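Long-range contact in alpha,alpha-trehalose-phosphate synthase (UDP-forming) (PDB 5TVG), which belongs to glycosyltransferase family 20, has the two-domain GT-B architecture, and binds uridine-5'-diphosphate in the cleft between its domains: residues Gly279-Phe287 and Arg300-Pro308. Numbering follows the deposited sequence.
Sequences GLVERFQSF and RVSFVQIAP
Phe287 and Phe303 both hold CG anti to the backbone N (chi1 -179° and 177°), which carries each ring across the gap between helix and strand so that the two side chains run antiparallel, side by side. Phe303 CB thereby settles over the centre of the Phe287 ring, 3.6 Å from its centroid, a CH-pi contact, while the edge of the Phe303 ring turns toward that same aromatic face. Phe284 completes the aromatic cluster: its CD1 lies 3.7 Å from Phe303 CE2, with the ring planes at 80°, and its edge meets CG of Gln305. Arg283 crosses the Phe303 ring at about a right angle, CD 3.7 Å from Phe303 CZ, and a bend at chi3 then turns its guanidinium to the Gln305 amide. There NH2 gives OE1 a weak, strongly bent hydrogen bond of 3.0 Å, and CD2 of Leu280 lies over the rim of one guanidinium face and also touches OE1. Asp272 forms a salt bridge with Arg283 and accepts a hydrogen bond from Gln305 NE2, which also bonds Ile306 O at 2.9 Å; Thr368 takes the Arg283 NE. Helix 280-293 thus lies antiparallel on strand 301-306, as in the right-handed beta-alpha-beta crossovers of a Rossmann-like domain. Toward Pro308, which touches the bound uridine-5'-diphosphate, the aromatic interface gives way to a buried charged network: Asp272 probably offsets the arginine's charge and, with Ile306 O and the weak OE1 bond, fixes the amide's rotation.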
loop_
_atom_site.group_PDB
_atom_site.type_symbol
_atom_site.label_atom_id
_atom_site.label_comp_id
_atom_site.label_asym_id
_atom_site.label_seq_id
_atom_site.Cartn_x
_atom_site.Cartn_y
_atom_site.Cartn_z
ATOM N N GLY A 279 -9.911 -0.535 18.175
ATOM C CA GLY A 279 -9.559 0.876 18.037
ATOM C C GLY A 279 -8.137 1.235 18.431
ATOM O O GLY A 279 -7.901 2.340 18.920
ATOM N N LEU A 280 -7.168 0.362 18.158
ATOM C CA LEU A 280 -5.817 0.614 18.658
ATOM C C LEU A 280 -5.151 1.821 17.965
ATOM O O LEU A 280 -4.383 2.554 18.598
ATOM C CB LEU A 280 -4.979 -0.661 18.513
ATOM C CG LEU A 280 -5.608 -1.875 19.262
ATOM C CD1 LEU A 280 -4.760 -3.178 19.127
ATOM C CD2 LEU A 280 -5.863 -1.574 20.718
ATOM N N VAL A 281 -5.405 2.037 16.675
ATOM C CA VAL A 281 -4.769 3.174 15.985
ATOM C C VAL A 281 -5.297 4.488 16.549
ATOM O O VAL A 281 -4.526 5.387 16.923
ATOM C CB VAL A 281 -4.992 3.096 14.456
ATOM C CG1 VAL A 281 -4.425 4.351 13.713
ATOM C CG2 VAL A 281 -4.416 1.825 13.899
ATOM N N GLU A 282 -6.625 4.614 16.632
ATOM C CA GLU A 282 -7.222 5.804 17.234
ATOM C C GLU A 282 -6.695 6.003 18.641
ATOM O O GLU A 282 -6.355 7.131 19.048
ATOM C CB GLU A 282 -8.748 5.672 17.250
ATOM C CG GLU A 282 -9.389 5.688 15.855
ATOM C CD GLU A 282 -9.332 4.360 15.149
ATOM O OE1 GLU A 282 -9.814 4.300 14.002
ATOM O OE2 GLU A 282 -8.821 3.371 15.727
ATOM N N ARG A 283 -6.536 4.898 19.360
ATOM C CA ARG A 283 -6.035 4.955 20.719
ATOM C C ARG A 283 -4.611 5.504 20.758
ATOM O O ARG A 283 -4.309 6.421 21.530
ATOM C CB ARG A 283 -6.110 3.560 21.332
ATOM C CG ARG A 283 -5.847 3.548 22.798
ATOM C CD ARG A 283 -5.889 2.132 23.366
ATOM N NE ARG A 283 -7.145 1.454 23.080
ATOM C CZ ARG A 283 -7.343 0.181 23.381
ATOM N NH1 ARG A 283 -8.508 -0.399 23.085
ATOM N NH2 ARG A 283 -6.354 -0.515 23.962
ATOM N N PHE A 284 -3.724 4.976 19.903
ATOM C CA PHE A 284 -2.347 5.469 19.865
ATOM C C PHE A 284 -2.307 6.945 19.469
ATOM O O PHE A 284 -1.601 7.748 20.084
ATOM C CB PHE A 284 -1.500 4.649 18.864
ATOM C CG PHE A 284 -1.059 3.305 19.369
ATOM C CD1 PHE A 284 -1.783 2.631 20.359
ATOM C CD2 PHE A 284 0.064 2.693 18.827
ATOM C CE1 PHE A 284 -1.384 1.385 20.810
ATOM C CE2 PHE A 284 0.474 1.440 19.267
ATOM C CZ PHE A 284 -0.248 0.773 20.256
ATOM N N GLN A 285 -3.019 7.306 18.403
ATOM C CA GLN A 285 -2.961 8.691 17.937
ATOM C C GLN A 285 -3.510 9.667 18.976
ATOM O O GLN A 285 -3.048 10.801 19.037
ATOM C CB GLN A 285 -3.693 8.829 16.600
ATOM C CG GLN A 285 -2.996 8.055 15.500
ATOM C CD GLN A 285 -3.782 8.006 14.217
ATOM O OE1 GLN A 285 -4.990 8.189 14.216
ATOM N NE2 GLN A 285 -3.098 7.736 13.109
ATOM N N SER A 286 -4.472 9.237 19.815
ATOM C CA SER A 286 -5.026 10.131 20.833
ATOM C C SER A 286 -4.046 10.350 21.973
ATOM O O SER A 286 -3.995 11.444 22.562
ATOM C CB SER A 286 -6.348 9.591 21.362
ATOM O OG SER A 286 -7.308 9.558 20.323
ATOM N N PHE A 287 -3.296 9.311 22.335
ATOM C CA PHE A 287 -2.221 9.491 23.298
ATOM C C PHE A 287 -1.157 10.429 22.730
ATOM O O PHE A 287 -0.607 11.268 23.445
ATOM C CB PHE A 287 -1.618 8.135 23.650
ATOM C CG PHE A 287 -0.507 8.200 24.665
ATOM C CD1 PHE A 287 -0.771 8.536 25.986
ATOM C CD2 PHE A 287 0.813 7.943 24.287
ATOM C CE1 PHE A 287 0.256 8.589 26.929
ATOM C CE2 PHE A 287 1.839 8.001 25.219
ATOM C CZ PHE A 287 1.565 8.316 26.532
ATOM N N ARG A 300 6.861 11.884 31.695
ATOM C CA ARG A 300 6.286 11.640 33.010
ATOM C C ARG A 300 5.169 10.598 33.033
ATOM O O ARG A 300 4.725 10.226 34.122
ATOM C CB ARG A 300 5.806 12.958 33.612
ATOM C CG ARG A 300 6.984 13.837 33.978
ATOM C CD ARG A 300 6.548 15.139 34.550
ATOM N NE ARG A 300 7.700 15.916 35.014
ATOM C CZ ARG A 300 8.475 16.662 34.227
ATOM N NH1 ARG A 300 8.232 16.738 32.922
ATOM N NH2 ARG A 300 9.504 17.322 34.747
ATOM N N VAL A 301 4.739 10.099 31.876
ATOM C CA VAL A 301 3.734 9.051 31.763
ATOM C C VAL A 301 4.145 8.091 30.644
ATOM O O VAL A 301 4.784 8.488 29.664
ATOM C CB VAL A 301 2.339 9.681 31.528
ATOM C CG1 VAL A 301 2.364 10.581 30.316
ATOM C CG2 VAL A 301 1.269 8.607 31.396
ATOM N N SER A 302 3.794 6.813 30.809
ATOM C CA SER A 302 4.070 5.791 29.813
ATOM C C SER A 302 2.803 5.018 29.483
ATOM O O SER A 302 2.011 4.695 30.371
ATOM C CB SER A 302 5.174 4.816 30.271
ATOM O OG SER A 302 6.466 5.436 30.200
ATOM N N PHE A 303 2.611 4.762 28.193
ATOM C CA PHE A 303 1.483 4.009 27.674
ATOM C C PHE A 303 2.000 2.611 27.312
ATOM O O PHE A 303 2.817 2.463 26.397
ATOM C CB PHE A 303 0.858 4.747 26.479
ATOM C CG PHE A 303 -0.292 4.005 25.810
ATOM C CD1 PHE A 303 -0.987 2.989 26.488
ATOM C CD2 PHE A 303 -0.699 4.341 24.526
ATOM C CE1 PHE A 303 -2.022 2.304 25.881
ATOM C CE2 PHE A 303 -1.732 3.684 23.910
ATOM C CZ PHE A 303 -2.410 2.645 24.608
ATOM N N VAL A 304 1.551 1.597 28.057
ATOM C CA VAL A 304 1.882 0.198 27.792
ATOM C C VAL A 304 0.699 -0.431 27.071
ATOM O O VAL A 304 -0.429 -0.410 27.580
ATOM C CB VAL A 304 2.208 -0.577 29.084
ATOM C CG1 VAL A 304 2.262 -2.124 28.787
ATOM C CG2 VAL A 304 3.525 -0.095 29.708
ATOM N N GLN A 305 0.931 -0.949 25.867
ATOM C CA GLN A 305 -0.099 -1.660 25.118
ATOM C C GLN A 305 0.364 -3.096 24.906
ATOM O O GLN A 305 1.276 -3.351 24.107
ATOM C CB GLN A 305 -0.391 -1.007 23.772
ATOM C CG GLN A 305 -1.324 -1.856 22.859
ATOM C CD GLN A 305 -2.782 -1.811 23.299
ATOM O OE1 GLN A 305 -3.400 -0.739 23.330
ATOM N NE2 GLN A 305 -3.346 -2.981 23.658
ATOM N N ILE A 306 -0.257 -4.015 25.624
ATOM C CA ILE A 306 -0.093 -5.442 25.385
ATOM C C ILE A 306 -1.150 -5.824 24.368
ATOM O O ILE A 306 -2.345 -5.592 24.593
ATOM C CB ILE A 306 -0.251 -6.243 26.684
ATOM C CG1 ILE A 306 0.919 -5.921 27.619
ATOM C CG2 ILE A 306 -0.381 -7.760 26.379
ATOM C CD1 ILE A 306 0.754 -6.438 29.004
ATOM N N ALA A 307 -0.709 -6.354 23.232
ATOM C CA ALA A 307 -1.575 -6.619 22.083
ATOM C C ALA A 307 -1.116 -7.900 21.385
ATOM O O ALA A 307 -0.433 -7.861 20.355
ATOM C CB ALA A 307 -1.561 -5.421 21.120
ATOM N N PRO A 308 -1.489 -9.059 21.907
ATOM C CA PRO A 308 -1.120 -10.316 21.246
ATOM C C PRO A 308 -1.817 -10.473 19.909
ATOM O O PRO A 308 -2.963 -10.030 19.742
ATOM C CB PRO A 308 -1.575 -11.398 22.244
ATOM C CG PRO A 308 -2.619 -10.706 23.114
ATOM C CD PRO A 308 -2.229 -9.263 23.167
#